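Local coordinates for protein nickel-dependent hydrogenase large subunit (Allochromatium vinosum, PDB 3MYR) that forms, with a small subunit, a hydrogenase that oxidises molecular hydrogen at a buried nickel-iron centre and passes the electrons to an acceptor, at residues E273-G285 and R384-M396. Residues are numbered along the deposited sequence; the frame is centred on the assembly and turned at random.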
ATOM      1  N   GLU B 273     -18.088  -8.192  19.338  1.00 25.58           N
ATOM      2  CA  GLU B 273     -18.257  -9.559  19.845  1.00 25.52           C
ATOM      3  C   GLU B 273     -17.980 -10.585  18.796  1.00 25.78           C
ATOM      4  O   GLU B 273     -18.278 -11.794  19.008  1.00 28.25           O
ATOM      5  CB  GLU B 273     -19.690  -9.779  20.399  1.00 26.29           C
ATOM      6  CG  GLU B 273     -20.052  -8.760  21.521  1.00 33.36           C
ATOM      7  CD  GLU B 273     -21.515  -8.920  21.994  1.00 42.02           C
ATOM      8  OE1 GLU B 273     -21.877 -10.085  22.291  1.00 46.90           O
ATOM      9  OE2 GLU B 273     -22.275  -7.897  22.080  1.00 39.29           O
ATOM     10  N   ARG B 274     -17.461 -10.161  17.652  1.00 21.98           N
ATOM     11  CA  ARG B 274     -17.127 -11.136  16.635  1.00 24.38           C
ATOM     12  C   ARG B 274     -15.830 -10.746  15.959  1.00 21.92           C
ATOM     13  O   ARG B 274     -15.433  -9.572  16.025  1.00 23.12           O
ATOM     14  CB  ARG B 274     -18.292 -11.296  15.588  1.00 22.75           C
ATOM     15  CG  ARG B 274     -18.674 -10.058  14.806  1.00 23.22           C
ATOM     16  CD  ARG B 274     -19.906 -10.290  13.871  1.00 27.56           C
ATOM     17  NE  ARG B 274     -21.076 -10.685  14.665  1.00 31.60           N
ATOM     18  CZ  ARG B 274     -21.953  -9.800  15.151  1.00 35.65           C
ATOM     19  NH1 ARG B 274     -21.855  -8.484  14.830  1.00 30.69           N
ATOM     20  NH2 ARG B 274     -22.955 -10.218  15.891  1.00 33.08           N
ATOM     21  N   GLY B 275     -15.252 -11.681  15.212  1.00 21.02           N
ATOM     22  CA  GLY B 275     -14.200 -11.341  14.234  1.00 21.13           C
ATOM     23  C   GLY B 275     -12.786 -11.380  14.820  1.00 23.85           C
ATOM     24  O   GLY B 275     -11.865 -10.684  14.355  1.00 24.88           O
ATOM     25  N   GLU B 276     -12.585 -12.188  15.851  1.00 24.22           N
ATOM     26  CA  GLU B 276     -11.205 -12.414  16.349  1.00 26.32           C
ATOM     27  C   GLU B 276     -11.094 -13.849  16.899  1.00 28.01           C
ATOM     28  O   GLU B 276     -11.481 -14.119  18.036  1.00 26.44           O
ATOM     29  CB  GLU B 276     -10.778 -11.366  17.400  1.00 26.55           C
ATOM     30  CG  GLU B 276      -9.233 -11.259  17.590  1.00 27.30           C
ATOM     31  CD  GLU B 276      -8.628 -12.524  18.320  1.00 32.22           C
ATOM     32  OE1 GLU B 276      -7.966 -13.369  17.666  1.00 26.92           O
ATOM     33  OE2 GLU B 276      -8.819 -12.666  19.540  1.00 29.78           O
ATOM     34  N   GLY B 277     -10.563 -14.771  16.089  1.00 28.25           N
ATOM     35  CA  GLY B 277     -10.660 -16.179  16.487  1.00 29.89           C
ATOM     36  C   GLY B 277      -9.359 -16.851  16.870  1.00 29.19           C
ATOM     37  O   GLY B 277      -9.319 -18.081  16.953  1.00 31.11           O
ATOM     38  N   LEU B 278      -8.313 -16.066  17.117  1.00 26.58           N
ATOM     39  CA  LEU B 278      -6.972 -16.637  17.407  1.00 26.24           C
ATOM     40  C   LEU B 278      -6.535 -16.396  18.843  1.00 26.78           C
ATOM     41  O   LEU B 278      -6.031 -17.333  19.520  1.00 26.96           O
ATOM     42  CB  LEU B 278      -5.893 -16.072  16.469  1.00 23.15           C
ATOM     43  CG  LEU B 278      -5.978 -16.290  14.958  1.00 25.69           C
ATOM     44  CD1 LEU B 278      -4.692 -15.713  14.197  1.00 22.41           C
ATOM     45  CD2 LEU B 278      -6.109 -17.780  14.704  1.00 22.31           C
ATOM     46  N   GLY B 279      -6.663 -15.144  19.301  1.00 25.63           N
ATOM     47  CA  GLY B 279      -6.201 -14.814  20.631  1.00 26.32           C
ATOM     48  C   GLY B 279      -4.667 -14.615  20.781  1.00 26.54           C
ATOM     49  O   GLY B 279      -4.208 -14.368  21.895  1.00 26.16           O
ATOM     50  N   ASN B 280      -3.895 -14.732  19.703  1.00 24.27           N
ATOM     51  CA  ASN B 280      -2.411 -14.597  19.749  1.00 25.88           C
ATOM     52  C   ASN B 280      -2.008 -13.417  18.868  1.00 26.91           C
ATOM     53  O   ASN B 280      -2.566 -13.269  17.790  1.00 25.25           O
ATOM     54  CB  ASN B 280      -1.763 -15.848  19.173  1.00 25.70           C
ATOM     55  CG  ASN B 280      -2.291 -17.126  19.840  1.00 29.19           C
ATOM     56  OD1 ASN B 280      -2.545 -17.145  21.058  1.00 28.12           O
ATOM     57  ND2 ASN B 280      -2.436 -18.177  19.066  1.00 26.43           N
ATOM     58  N   PHE B 281      -1.053 -12.596  19.316  1.00 26.32           N
ATOM     59  CA  PHE B 281      -0.687 -11.356  18.615  1.00 27.55           C
ATOM     60  C   PHE B 281       0.820 -11.233  18.580  1.00 27.64           C
ATOM     61  O   PHE B 281       1.466 -11.576  19.531  1.00 30.11           O
ATOM     62  CB  PHE B 281      -1.313 -10.142  19.302  1.00 23.48           C
ATOM     63  CG  PHE B 281      -2.780 -10.230  19.329  1.00 24.19           C
ATOM     64  CD1 PHE B 281      -3.414 -10.984  20.328  1.00 24.27           C
ATOM     65  CD2 PHE B 281      -3.552  -9.644  18.298  1.00 24.01           C
ATOM     66  CE1 PHE B 281      -4.852 -11.150  20.330  1.00 20.71           C
ATOM     67  CE2 PHE B 281      -4.955  -9.785  18.293  1.00 30.76           C
ATOM     68  CZ  PHE B 281      -5.591 -10.604  19.273  1.00 23.21           C
ATOM     69  N   LEU B 282       1.372 -10.732  17.485  1.00 28.06           N
ATOM     70  CA  LEU B 282       2.798 -10.656  17.371  1.00 25.83           C
ATOM     71  C   LEU B 282       3.222  -9.247  16.907  1.00 27.24           C
ATOM     72  O   LEU B 282       2.661  -8.710  15.925  1.00 23.05           O
ATOM     73  CB  LEU B 282       3.250 -11.742  16.375  1.00 25.87           C
ATOM     74  CG  LEU B 282       4.674 -11.706  15.834  1.00 25.60           C
ATOM     75  CD1 LEU B 282       5.615 -12.180  16.960  1.00 26.91           C
ATOM     76  CD2 LEU B 282       4.786 -12.600  14.614  1.00 20.96           C
ATOM     77  N   CYS B 283       4.262  -8.710  17.581  1.00 27.37           N
ATOM     78  CA  CYS B 283       4.923  -7.468  17.197  1.00 27.90           C
ATOM     79  C   CYS B 283       6.428  -7.653  17.150  1.00 28.11           C
ATOM     80  O   CYS B 283       6.998  -8.184  18.088  1.00 27.28           O
ATOM     81  CB  CYS B 283       4.661  -6.364  18.224  1.00 27.49           C
ATOM     82  SG  CYS B 283       2.918  -5.966  18.366  1.00 31.37           S
ATOM     83  N   TYR B 284       7.065  -7.098  16.127  1.00 26.49           N
ATOM     84  CA  TYR B 284       8.511  -6.956  16.154  1.00 25.51           C
ATOM     85  C   TYR B 284       8.921  -5.652  16.825  1.00 27.64           C
ATOM     86  O   TYR B 284      10.101  -5.512  17.215  1.00 27.47           O
ATOM     87  CB  TYR B 284       9.091  -7.023  14.750  1.00 23.72           C
ATOM     88  CG  TYR B 284       8.755  -8.255  13.938  1.00 20.44           C
ATOM     89  CD1 TYR B 284       8.459  -9.486  14.564  1.00 18.22           C
ATOM     90  CD2 TYR B 284       8.852  -8.222  12.516  1.00 18.62           C
ATOM     91  CE1 TYR B 284       8.203 -10.650  13.785  1.00 22.03           C
ATOM     92  CE2 TYR B 284       8.577  -9.417  11.704  1.00 20.20           C
ATOM     93  CZ  TYR B 284       8.206 -10.590  12.365  1.00 20.52           C
ATOM     94  OH  TYR B 284       7.926 -11.704  11.585  1.00 21.27           O
ATOM     95  N   GLY B 285       7.999  -4.681  16.910  1.00 25.16           N
ATOM     96  CA  GLY B 285       8.331  -3.379  17.494  1.00 23.52           C
ATOM     97  C   GLY B 285       9.027  -2.451  16.481  1.00 26.01           C
ATOM     98  O   GLY B 285       9.462  -2.890  15.398  1.00 23.67           O
ATOM     99  N   ARG B 384       2.065 -21.452  16.171  1.00 30.72           N
ATOM    100  CA  ARG B 384       0.783 -20.780  16.357  1.00 30.65           C
ATOM    101  C   ARG B 384       0.476 -19.835  15.226  1.00 28.70           C
ATOM    102  O   ARG B 384       1.370 -19.171  14.704  1.00 29.86           O
ATOM    103  CB  ARG B 384       0.769 -20.018  17.690  1.00 31.05           C
ATOM    104  CG  ARG B 384       0.714 -21.083  18.835  1.00 38.28           C
ATOM    105  CD  ARG B 384       1.151 -20.589  20.124  1.00 48.24           C
ATOM    106  NE  ARG B 384       2.467 -21.132  20.363  1.00 59.29           N
ATOM    107  CZ  ARG B 384       2.841 -21.798  21.447  1.00 55.80           C
ATOM    108  NH1 ARG B 384       1.992 -21.980  22.446  1.00 58.49           N
ATOM    109  NH2 ARG B 384       4.079 -22.247  21.519  1.00 54.07           N
ATOM    110  N   SER B 385      -0.789 -19.807  14.854  1.00 28.11           N
ATOM    111  CA  SER B 385      -1.401 -18.734  14.094  1.00 28.14           C
ATOM    112  C   SER B 385      -1.481 -17.523  14.964  1.00 28.95           C
ATOM    113  O   SER B 385      -1.943 -17.633  16.094  1.00 27.76           O
ATOM    114  CB  SER B 385      -2.806 -19.115  13.678  1.00 27.39           C
ATOM    115  OG  SER B 385      -2.729 -20.027  12.607  1.00 29.21           O
ATOM    116  N   VAL B 386      -1.062 -16.362  14.425  1.00 26.07           N
ATOM    117  CA  VAL B 386      -1.109 -15.149  15.183  1.00 24.60           C
ATOM    118  C   VAL B 386      -1.741 -14.031  14.325  1.00 23.67           C
ATOM    119  O   VAL B 386      -1.814 -14.138  13.087  1.00 22.86           O
ATOM    120  CB  VAL B 386       0.335 -14.727  15.702  1.00 23.36           C
ATOM    121  CG1 VAL B 386       0.978 -15.799  16.518  1.00 26.91           C
ATOM    122  CG2 VAL B 386       1.236 -14.448  14.538  1.00 22.90           C
ATOM    123  N   GLU B 387      -2.143 -12.954  14.992  1.00 22.65           N
ATOM    124  CA  GLU B 387      -2.620 -11.761  14.303  1.00 22.83           C
ATOM    125  C   GLU B 387      -1.559 -10.659  14.463  1.00 23.35           C
ATOM    126  O   GLU B 387      -0.973 -10.514  15.566  1.00 23.19           O
ATOM    127  CB  GLU B 387      -3.937 -11.264  14.885  1.00 21.09           C
ATOM    128  CG  GLU B 387      -4.288  -9.849  14.371  1.00 20.53           C
ATOM    129  CD  GLU B 387      -5.724  -9.409  14.661  1.00 26.63           C
ATOM    130  OE1 GLU B 387      -6.029  -8.179  14.572  1.00 27.40           O
ATOM    131  OE2 GLU B 387      -6.549 -10.284  15.026  1.00 28.31           O
ATOM    132  N   VAL B 388      -1.299  -9.889  13.388  1.00 20.98           N
ATOM    133  CA  VAL B 388      -0.410  -8.751  13.533  1.00 21.53           C
ATOM    134  C   VAL B 388      -1.178  -7.479  13.166  1.00 21.56           C
ATOM    135  O   VAL B 388      -2.261  -7.532  12.564  1.00 19.78           O
ATOM    136  CB  VAL B 388       0.866  -8.869  12.604  1.00 22.76           C
ATOM    137  CG1 VAL B 388       1.685 -10.139  13.055  1.00 20.26           C
ATOM    138  CG2 VAL B 388       0.429  -9.051  11.116  1.00 20.13           C
ATOM    139  N   GLY B 389      -0.611  -6.331  13.468  1.00 19.41           N
ATOM    140  CA  GLY B 389      -1.231  -5.097  12.946  1.00 20.46           C
ATOM    141  C   GLY B 389      -1.640  -4.219  14.129  1.00 20.70           C
ATOM    142  O   GLY B 389      -1.135  -4.389  15.267  1.00 20.30           O
ATOM    143  N   PRO B 390      -2.528  -3.234  13.871  1.00 20.10           N
ATOM    144  CA  PRO B 390      -2.853  -2.288  14.936  1.00 20.34           C
ATOM    145  C   PRO B 390      -3.353  -2.907  16.216  1.00 21.47           C
ATOM    146  O   PRO B 390      -3.066  -2.380  17.291  1.00 21.92           O
ATOM    147  CB  PRO B 390      -3.960  -1.383  14.305  1.00 19.60           C
ATOM    148  CG  PRO B 390      -3.629  -1.422  12.801  1.00 19.30           C
ATOM    149  CD  PRO B 390      -3.148  -2.891  12.578  1.00 18.86           C
ATOM    150  N   LEU B 391      -4.196  -3.938  16.134  1.00 24.13           N
ATOM    151  CA  LEU B 391      -4.725  -4.555  17.370  1.00 24.54           C
ATOM    152  C   LEU B 391      -3.573  -5.186  18.206  1.00 25.33           C
ATOM    153  O   LEU B 391      -3.502  -5.042  19.434  1.00 23.65           O
ATOM    154  CB  LEU B 391      -5.805  -5.596  17.061  1.00 23.07           C
ATOM    155  CG  LEU B 391      -6.570  -6.199  18.287  1.00 24.10           C
ATOM    156  CD1 LEU B 391      -7.062  -5.143  19.327  1.00 21.15           C
ATOM    157  CD2 LEU B 391      -7.777  -7.109  17.827  1.00 20.03           C
ATOM    158  N   ALA B 392      -2.647  -5.854  17.522  1.00 24.92           N
ATOM    159  CA  ALA B 392      -1.483  -6.467  18.214  1.00 23.91           C
ATOM    160  C   ALA B 392      -0.668  -5.391  18.886  1.00 22.11           C
ATOM    161  O   ALA B 392      -0.224  -5.570  20.015  1.00 22.45           O
ATOM    162  CB  ALA B 392      -0.600  -7.212  17.241  1.00 24.46           C
ATOM    163  N   ARG B 393      -0.516  -4.235  18.225  1.00 23.33           N
ATOM    164  CA  ARG B 393       0.331  -3.171  18.770  1.00 23.52           C
ATOM    165  C   ARG B 393      -0.344  -2.533  19.962  1.00 24.81           C
ATOM    166  O   ARG B 393       0.287  -2.227  20.993  1.00 25.84           O
ATOM    167  CB  ARG B 393       0.685  -2.116  17.694  1.00 22.32           C
ATOM    168  CG  ARG B 393       1.884  -2.560  16.783  1.00 20.50           C
ATOM    169  CD  ARG B 393       2.280  -1.377  15.818  1.00 19.71           C
ATOM    170  NE  ARG B 393       1.164  -1.086  14.892  1.00 19.48           N
ATOM    171  CZ  ARG B 393       0.987  -1.578  13.663  1.00 21.42           C
ATOM    172  NH1 ARG B 393      -0.040  -1.146  12.917  1.00 19.48           N
ATOM    173  NH2 ARG B 393       1.824  -2.467  13.148  1.00 19.52           N
ATOM    174  N   VAL B 394      -1.631  -2.283  19.816  1.00 24.06           N
ATOM    175  CA  VAL B 394      -2.334  -1.586  20.896  1.00 25.75           C
ATOM    176  C   VAL B 394      -2.423  -2.505  22.109  1.00 26.46           C
ATOM    177  O   VAL B 394      -2.223  -2.074  23.253  1.00 29.10           O
ATOM    178  CB  VAL B 394      -3.714  -1.031  20.446  1.00 26.66           C
ATOM    179  CG1 VAL B 394      -4.560  -0.606  21.624  1.00 23.99           C
ATOM    180  CG2 VAL B 394      -3.483   0.135  19.501  1.00 23.71           C
ATOM    181  N   LEU B 395      -2.645  -3.782  21.883  1.00 26.22           N
ATOM    182  CA  LEU B 395      -2.555  -4.738  23.004  1.00 26.44           C
ATOM    183  C   LEU B 395      -1.178  -4.753  23.666  1.00 26.41           C
ATOM    184  O   LEU B 395      -1.110  -4.737  24.892  1.00 27.17           O
ATOM    185  CB  LEU B 395      -3.059  -6.167  22.676  1.00 25.49           C
ATOM    186  CG  LEU B 395      -4.523  -6.310  22.215  1.00 24.84           C
ATOM    187  CD1 LEU B 395      -4.715  -7.688  21.589  1.00 24.74           C
ATOM    188  CD2 LEU B 395      -5.494  -6.156  23.390  1.00 24.38           C
ATOM    189  N   MET B 396      -0.102  -4.727  22.861  1.00 25.29           N
ATOM    190  CA  MET B 396       1.258  -4.722  23.394  1.00 25.88           C
ATOM    191  C   MET B 396       1.554  -3.461  24.192  1.00 26.01           C
ATOM    192  O   MET B 396       2.190  -3.518  25.236  1.00 27.49           O
ATOM    193  CB  MET B 396       2.274  -4.839  22.253  1.00 26.87           C
ATOM    194  CG  MET B 396       3.521  -5.687  22.613  1.00 36.57           C
ATOM    195  SD  MET B 396       3.153  -7.465  22.897  1.00 39.27           S
ATOM    196  CE  MET B 396       2.367  -8.026  21.362  1.00 34.95           C
TER
HETATM  197  O   HOH W   1      -7.062 -12.783  15.169  1.00 16.82           O
HETATM  198  O   HOH W   2       2.343  -6.472  14.543  1.00 15.36           O
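Glu276 and Glu387 illustrate how two buried carboxylates can share a neighbourhood: Glu276 OE1 and Glu387 OE2 are 4.3 Å apart, and one water donates to both of these oxygens. Glu276 OE1 also accepts from the backbone N of Leu278 and of Gly279, the latter through its syn lone pair, while salt bridges from Glu276 to Arg308 and from Glu387 to Arg429 probably offset the like charges. Leu278 then lays CD1 against the backbone of Val386, 3.4 Å from its C, and CD2 against Ser385 CB. Asn280 sends ND2 to Ser385 O (3.1 Å), which lies in the amide plane and almost in line with the N-H (169°); its side chain has a further polar partner in Asp307. At Phe281 the chains form a single parallel bridge: Glu387 N donates to Asn280 O (2.8 Å) and Glu387 O accepts from Leu282 N. The strand 281-288, paired antiparallel with 300-305, thus gains a short neighbour just before helix 390-399; the side chain of Val388 is about 7 Å from the bound nickel-iron centre. With CG anti to the carbonyl carbon (chi1 -60°), the Phe281 ring is set alongside the extended Glu387 side chain and takes Leu395 CD1 over its centre, a CH-pi contact at 3.6 Å. Shortened to an alanine here, the side chain would probably leave a gap between strand and helix, and Leu395 and Leu391 without the ring they pack on. Leu282 CB meets Val386 CG2, and a second water ties Leu282 O to Gly389 N at the helix N-cap. Cys283 SG fits against Ala392 and Met396, 3.7 Å from Met396 CE.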